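Local coordinates for protein hydroquinone dioxygenase large subunit (Pseudomonas sp., PDB 4ZXA) that forms the large subunit of a two-subunit iron(II)-dependent hydroquinone 1,2-dioxygenase, which probably uses dioxygen to open the aromatic ring of hydroquinone, at residues E[260-265]-E[301-306]; E[80-85]-E[103-108]. All blocks are in the same frame, centred on the assembly; numbering follows the deposited sequence.

Contact 1. Residues E[260-265]-E[301-306]; sequences RVEWFI and IRHQGY. With CD (cadmium ion), chain I; H8N (4-hydroxybenzonitrile), chain J.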
loop_
_atom_site.group_PDB
_atom_site.type_symbol
_atom_site.label_atom_id
_atom_site.label_comp_id
_atom_site.label_asym_id
_atom_site.label_seq_id
_atom_site.Cartn_x
_atom_site.Cartn_y
_atom_site.Cartn_z
ATOM N N ARG E 260 -18.296 18.003 5.017
ATOM C CA ARG E 260 -18.654 18.869 6.130
ATOM C C ARG E 260 -17.360 19.102 6.887
ATOM O O ARG E 260 -16.399 18.388 6.668
ATOM C CB ARG E 260 -19.674 18.186 7.038
ATOM C CG ARG E 260 -19.250 16.811 7.533
ATOM C CD ARG E 260 -20.455 15.967 7.957
ATOM N NE ARG E 260 -21.314 15.738 6.800
ATOM C CZ ARG E 260 -22.611 15.442 6.854
ATOM N NH1 ARG E 260 -23.217 15.321 8.030
ATOM N NH2 ARG E 260 -23.298 15.262 5.723
ATOM N N VAL E 261 -17.316 20.095 7.761
ATOM C CA VAL E 261 -16.151 20.295 8.604
ATOM C C VAL E 261 -16.140 19.190 9.671
ATOM O O VAL E 261 -17.193 18.843 10.218
ATOM C CB VAL E 261 -16.197 21.684 9.286
ATOM C CG1 VAL E 261 -15.133 21.788 10.375
ATOM C CG2 VAL E 261 -16.022 22.801 8.268
ATOM N N GLU E 262 -14.964 18.629 9.952
ATOM C CA GLU E 262 -14.808 17.672 11.046
ATOM C C GLU E 262 -13.907 18.253 12.117
ATOM O O GLU E 262 -13.028 19.064 11.801
ATOM C CB GLU E 262 -14.170 16.384 10.552
ATOM C CG GLU E 262 -15.018 15.608 9.596
ATOM C CD GLU E 262 -14.211 14.619 8.786
ATOM O OE1 GLU E 262 -12.971 14.793 8.715
ATOM O OE2 GLU E 262 -14.810 13.674 8.232
ATOM N N TRP E 263 -14.110 17.828 13.369
ATOM C CA TRP E 263 -13.233 18.224 14.468
ATOM C C TRP E 263 -12.536 17.024 15.112
ATOM O O TRP E 263 -13.170 16.032 15.479
ATOM C CB TRP E 263 -13.995 19.030 15.517
ATOM C CG TRP E 263 -14.450 20.372 15.019
ATOM C CD1 TRP E 263 -15.584 20.640 14.300
ATOM C CD2 TRP E 263 -13.791 21.635 15.207
ATOM N NE1 TRP E 263 -15.672 21.992 14.030
ATOM C CE2 TRP E 263 -14.582 22.621 14.573
ATOM C CE3 TRP E 263 -12.621 22.035 15.860
ATOM C CZ2 TRP E 263 -14.230 23.969 14.570
ATOM C CZ3 TRP E 263 -12.274 23.365 15.848
ATOM C CH2 TRP E 263 -13.075 24.318 15.215
ATOM N N PHE E 264 -11.217 17.124 15.231
ATOM C CA PHE E 264 -10.406 16.104 15.878
ATOM C C PHE E 264 -9.778 16.681 17.162
ATOM O O PHE E 264 -9.140 17.735 17.118
ATOM C CB PHE E 264 -9.286 15.657 14.931
ATOM C CG PHE E 264 -9.751 14.909 13.705
ATOM C CD1 PHE E 264 -11.030 14.381 13.623
ATOM C CD2 PHE E 264 -8.886 14.708 12.634
ATOM C CE1 PHE E 264 -11.451 13.681 12.486
ATOM C CE2 PHE E 264 -9.297 14.003 11.496
ATOM C CZ PHE E 264 -10.586 13.491 11.426
ATOM N N ILE E 265 -9.974 16.019 18.305
ATOM C CA ILE E 265 -9.225 16.346 19.529
ATOM C C ILE E 265 -8.350 15.165 19.919
ATOM O O ILE E 265 -8.868 14.126 20.351
ATOM C CB ILE E 265 -10.128 16.557 20.731
ATOM C CG1 ILE E 265 -11.360 17.397 20.369
ATOM C CG2 ILE E 265 -9.326 17.166 21.881
ATOM C CD1 ILE E 265 -11.164 18.866 20.471
ATOM N N ILE E 301 -11.358 19.274 1.701
ATOM C CA ILE E 301 -10.114 18.535 1.574
ATOM C C ILE E 301 -10.385 17.045 1.679
ATOM O O ILE E 301 -11.493 16.617 1.997
ATOM C CB ILE E 301 -9.032 18.993 2.629
ATOM C CG1 ILE E 301 -9.584 18.984 4.061
ATOM C CG2 ILE E 301 -8.494 20.387 2.305
ATOM C CD1 ILE E 301 -9.694 17.606 4.682
ATOM N N ARG E 302 -9.366 16.259 1.385
ATOM C CA ARG E 302 -9.375 14.832 1.688
ATOM C C ARG E 302 -8.127 14.565 2.527
ATOM O O ARG E 302 -7.165 15.344 2.494
ATOM C CB ARG E 302 -9.314 14.020 0.402
ATOM C CG ARG E 302 -8.024 14.237 -0.351
ATOM C CD ARG E 302 -8.072 13.613 -1.719
ATOM N NE ARG E 302 -6.862 12.839 -1.967
ATOM C CZ ARG E 302 -6.517 12.349 -3.155
ATOM N NH1 ARG E 302 -7.288 12.569 -4.218
ATOM N NH2 ARG E 302 -5.392 11.646 -3.281
ATOM N N HIS E 303 -8.128 13.474 3.278
ATOM C CA HIS E 303 -7.050 13.246 4.227
ATOM C C HIS E 303 -6.967 11.784 4.649
ATOM O O HIS E 303 -7.883 11.014 4.400
ATOM C CB HIS E 303 -7.234 14.155 5.443
ATOM C CG HIS E 303 -8.552 13.975 6.137
ATOM N ND1 HIS E 303 -8.941 14.755 7.192
ATOM C CD2 HIS E 303 -9.548 13.087 5.921
ATOM C CE1 HIS E 303 -10.142 14.363 7.608
ATOM N NE2 HIS E 303 -10.520 13.351 6.856
ATOM N N GLN E 304 -5.859 11.409 5.276
ATOM C CA GLN E 304 -5.649 10.043 5.734
ATOM C C GLN E 304 -4.710 10.154 6.921
ATOM O O GLN E 304 -3.833 11.021 6.936
ATOM C CB GLN E 304 -5.031 9.185 4.616
ATOM C CG GLN E 304 -4.961 7.692 4.925
ATOM C CD GLN E 304 -4.577 6.833 3.718
ATOM O OE1 GLN E 304 -3.851 7.272 2.828
ATOM N NE2 GLN E 304 -5.073 5.601 3.686
ATOM N N GLY E 305 -4.899 9.312 7.931
ATOM C CA GLY E 305 -4.111 9.416 9.149
ATOM C C GLY E 305 -3.101 8.297 9.353
ATOM O O GLY E 305 -3.253 7.192 8.822
ATOM N N TYR E 306 -2.064 8.592 10.129
ATOM C CA TYR E 306 -1.034 7.616 10.451
ATOM C C TYR E 306 -0.777 7.645 11.947
ATOM O O TYR E 306 -0.522 8.705 12.525
ATOM C CB TYR E 306 0.254 7.905 9.668
ATOM C CG TYR E 306 0.052 7.797 8.176
ATOM C CD1 TYR E 306 -0.638 8.785 7.484
ATOM C CD2 TYR E 306 0.526 6.704 7.463
ATOM C CE1 TYR E 306 -0.837 8.701 6.134
ATOM C CE2 TYR E 306 0.330 6.610 6.102
ATOM C CZ TYR E 306 -0.361 7.618 5.441
ATOM O OH TYR E 306 -0.589 7.559 4.078
HETATM CD CD CD I . -12.714 13.090 7.038
HETATM N NAA H8N J . -12.512 11.171 8.359
HETATM C CAC H8N J . -12.307 10.403 9.181
HETATM C CAI H8N J . -12.017 9.432 10.277
HETATM C CAF H8N J . -11.094 9.794 11.250
HETATM C CAD H8N J . -10.794 8.914 12.286
HETATM C CAH H8N J . -11.440 7.688 12.310
HETATM O OAB H8N J . -11.144 6.810 13.317
HETATM C CAE H8N J . -12.363 7.323 11.336
HETATM C CAG H8N J . -12.658 8.207 10.310
#
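Glu-262 and His-303 meet at a single cadmium ion, a worked example of how a metal can join two strands whose backbones stay far apart: even the nearest CA pair, Phe-264 and Gly-305, is separated by 11.4 Å. The tight part of the contact is the metal centre. Both carboxylate oxygens of Glu-262 chelate the cadmium ion, OE1 at 2.4 Å and OE2 only slightly farther; His-303 NE2 lies 2.2 Å from the metal. The imidazole gets there because CG of His-303 lies between its backbone N and carbonyl carbon (chi1 57°). Carboxylate and imidazole planes are only 21° apart, and Glu-262 OE1 approaches the ring at its edge, 3.1 Å from His-303 CE1. The nitrile nitrogen NAA of 4-hydroxybenzonitrile also binds the metal, at 2.3 Å, and His-256 and Asn-258 complete its coordination.

The packing is looser toward Phe-264. Its ring is nearly parallel to that of His-303, with planes at 19°, but is slid so far along that the centroids stand 5.9 Å apart and overlap is slight. The nearest atoms are Phe-264 CZ and His-303 CE1, at 3.9 Å; the same CZ lies 3.7 Å from CAF of the bound 4-hydroxybenzonitrile, so the phenyl ring helps to wall the ligand pocket. On the other side of strand 301-307 from His-303, the partly exposed Arg-302 and Gln-304 take no part in the metal site; Gln-304 NE2 is hydrogen-bonded to Leu-252 O.

The spacing His-256, Asn-258, Glu-262 and then His-303 recalls the cupin metal motif, with asparagine where many cupins carry a second histidine. Trp-273 meets the rings of both Phe-264 and His-303. Strand 262-266 runs between 310-318 and 293-297 in one antiparallel sheet, and strand 301-307 between 251-257 and 270-277 in the other, so the metal sits between the two sheets.

Contact 2. Residues E[80-85]-E[103-108]; sequences YGWVNF and GTFNGT
Trp-82 and Phe-105 form a T-shaped stack, in which the edge of the indole's five-membered ring points at one face of the phenyl ring. The planes stand at 82° and the centroids are 4.3 Å apart. The leading atom is Trp-82 NE1, 3.2 Å from Phe-105 CZ and thus displaced from the ring centre toward its rim, while Trp-82 CD1 follows alongside at 3.6 Å from Phe-105 CE1. The methyl CG2 of Thr-104 covers the opposite face of Phe-105, leaving the ring held between a methyl and an indole edge. Tyr-101 also meets Phe-105, edge-to-face.

Cation-pi character enters through Arg-92, which meets the Trp-82 ring. An alanine in place of Trp-82 would probably leave one face of Phe-105 without the indole edge, its ring freer to turn although Tyr-101 still meets it, and Arg-92 without its pi partner.

Polar interactions set the backbone that presents Phe-105. Residues 103-106 make a type I beta turn, closed by a weak bond from Asn-106 N to Gly-103 O. Asn-106 is then the N-cap of the following helix: its OD1 accepts weakly from Thr-108 N, at 3.1 Å, and also from Leu-109 N, whereas ND2 donates to His-87 O.

The arrangement is that of a turn and capped helix start following strand 97-102 of an antiparallel meander, pinned by an aromatic pair to strand 82-84, two places across the sheet.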
loop_
_atom_site.group_PDB
_atom_site.type_symbol
_atom_site.label_atom_id
_atom_site.label_comp_id
_atom_site.label_asym_id
_atom_site.label_seq_id
_atom_site.Cartn_x
_atom_site.Cartn_y
_atom_site.Cartn_z
ATOM N N TYR E 80 -19.786 9.726 5.306
ATOM C CA TYR E 80 -20.216 10.950 4.628
ATOM C C TYR E 80 -19.220 11.185 3.528
ATOM O O TYR E 80 -18.101 10.704 3.612
ATOM C CB TYR E 80 -20.171 12.158 5.582
ATOM C CG TYR E 80 -20.945 11.928 6.826
ATOM C CD1 TYR E 80 -22.310 12.138 6.855
ATOM C CD2 TYR E 80 -20.327 11.441 7.969
ATOM C CE1 TYR E 80 -23.044 11.905 8.003
ATOM C CE2 TYR E 80 -21.053 11.193 9.124
ATOM C CZ TYR E 80 -22.409 11.431 9.136
ATOM O OH TYR E 80 -23.131 11.195 10.281
ATOM N N GLY E 81 -19.589 11.955 2.520
ATOM C CA GLY E 81 -18.636 12.288 1.473
ATOM C C GLY E 81 -18.036 11.064 0.788
ATOM O O GLY E 81 -18.730 10.059 0.570
ATOM N N TRP E 82 -16.746 11.138 0.462
ATOM C CA TRP E 82 -16.110 10.106 -0.348
ATOM C C TRP E 82 -15.204 9.206 0.487
ATOM O O TRP E 82 -14.229 9.672 1.082
ATOM C CB TRP E 82 -15.274 10.726 -1.467
ATOM C CG TRP E 82 -16.028 11.524 -2.481
ATOM C CD1 TRP E 82 -16.251 11.193 -3.791
ATOM C CD2 TRP E 82 -16.630 12.816 -2.292
ATOM N NE1 TRP E 82 -16.966 12.188 -4.419
ATOM C CE2 TRP E 82 -17.209 13.196 -3.518
ATOM C CE3 TRP E 82 -16.741 13.679 -1.196
ATOM C CZ2 TRP E 82 -17.893 14.412 -3.682
ATOM C CZ3 TRP E 82 -17.425 14.884 -1.364
ATOM C CH2 TRP E 82 -17.986 15.237 -2.596
ATOM N N VAL E 83 -15.520 7.916 0.513
ATOM C CA VAL E 83 -14.686 6.931 1.175
ATOM C C VAL E 83 -13.871 6.181 0.105
ATOM O O VAL E 83 -14.417 5.399 -0.674
ATOM C CB VAL E 83 -15.557 5.956 1.955
ATOM C CG1 VAL E 83 -14.702 4.890 2.624
ATOM C CG2 VAL E 83 -16.432 6.710 2.976
ATOM N N ASN E 84 -12.570 6.444 0.049
ATOM C CA ASN E 84 -11.742 5.868 -0.990
ATOM C C ASN E 84 -10.945 4.677 -0.490
ATOM O O ASN E 84 -10.211 4.780 0.511
ATOM C CB ASN E 84 -10.805 6.911 -1.577
ATOM C CG ASN E 84 -11.549 8.064 -2.218
ATOM O OD1 ASN E 84 -11.734 9.115 -1.603
ATOM N ND2 ASN E 84 -11.964 7.881 -3.457
ATOM N N PHE E 85 -11.121 3.545 -1.181
ATOM C CA PHE E 85 -10.440 2.304 -0.852
ATOM C C PHE E 85 -9.006 2.494 -1.260
ATOM O O PHE E 85 -8.092 1.993 -0.630
ATOM C CB PHE E 85 -11.023 1.155 -1.659
ATOM C CG PHE E 85 -12.302 0.612 -1.109
ATOM C CD1 PHE E 85 -13.246 1.453 -0.549
ATOM C CD2 PHE E 85 -12.565 -0.750 -1.173
ATOM C CE1 PHE E 85 -14.448 0.947 -0.046
ATOM C CE2 PHE E 85 -13.746 -1.273 -0.674
ATOM C CZ PHE E 85 -14.703 -0.418 -0.109
ATOM N N GLY E 103 -12.228 5.212 -10.538
ATOM C CA GLY E 103 -11.447 6.185 -11.277
ATOM C C GLY E 103 -12.172 7.499 -11.497
ATOM O O GLY E 103 -11.624 8.453 -12.035
ATOM N N THR E 104 -13.421 7.564 -11.081
ATOM C CA THR E 104 -14.215 8.737 -11.393
ATOM C C THR E 104 -13.622 9.988 -10.765
ATOM O O THR E 104 -13.667 11.070 -11.344
ATOM C CB THR E 104 -15.663 8.552 -10.950
ATOM O OG1 THR E 104 -16.257 7.531 -11.751
ATOM C CG2 THR E 104 -16.447 9.859 -11.109
ATOM N N PHE E 105 -13.065 9.836 -9.578
ATOM C CA PHE E 105 -12.480 10.973 -8.886
ATOM C C PHE E 105 -10.972 10.908 -8.930
ATOM O O PHE E 105 -10.290 11.213 -7.959
ATOM C CB PHE E 105 -13.024 11.051 -7.474
ATOM C CG PHE E 105 -14.505 11.200 -7.448
ATOM C CD1 PHE E 105 -15.321 10.113 -7.184
ATOM C CD2 PHE E 105 -15.094 12.415 -7.786
ATOM C CE1 PHE E 105 -16.711 10.244 -7.200
ATOM C CE2 PHE E 105 -16.488 12.559 -7.809
ATOM C CZ PHE E 105 -17.297 11.471 -7.517
ATOM N N ASN E 106 -10.476 10.514 -10.100
ATOM C CA ASN E 106 -9.054 10.367 -10.355
ATOM C C ASN E 106 -8.708 11.096 -11.648
ATOM O O ASN E 106 -8.922 10.573 -12.748
ATOM C CB ASN E 106 -8.702 8.881 -10.448
ATOM C CG ASN E 106 -7.253 8.641 -10.772
ATOM O OD1 ASN E 106 -6.727 9.131 -11.787
ATOM N ND2 ASN E 106 -6.589 7.865 -9.915
ATOM N N GLY E 107 -8.186 12.313 -11.503
ATOM C CA GLY E 107 -7.853 13.155 -12.638
ATOM C C GLY E 107 -7.444 12.404 -13.887
ATOM O O GLY E 107 -7.972 12.651 -14.978
ATOM N N THR E 108 -6.513 11.471 -13.735
ATOM C CA THR E 108 -5.926 10.828 -14.903
ATOM C C THR E 108 -6.870 9.821 -15.562
ATOM O O THR E 108 -7.009 9.788 -16.791
ATOM C CB THR E 108 -4.575 10.165 -14.558
ATOM O OG1 THR E 108 -3.778 11.084 -13.801
ATOM C CG2 THR E 108 -3.831 9.754 -15.831
#

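How the contacts relate
Contact 1 is buried and contact 2 lies at the surface, yet both reach the same eight-stranded antiparallel sheet, where strand 251-257 stands between 82-84 and 301-307. Their chemistry follows their place: a metal with charged and imidazole ligands joins two sheets in contact 1, whereas in contact 2 an aromatic stack ties a turn to its own sheet, and the N-cap only shapes the start of the following helix. The two meet directly, Arg-260 CZ packing 3.3 Å from Tyr-80 CD1. A second-shell link also joins them, since Tyr-80 O is hydrogen-bonded to NE2 of His-256, a metal ligand, and so probably helps to orient that imidazole.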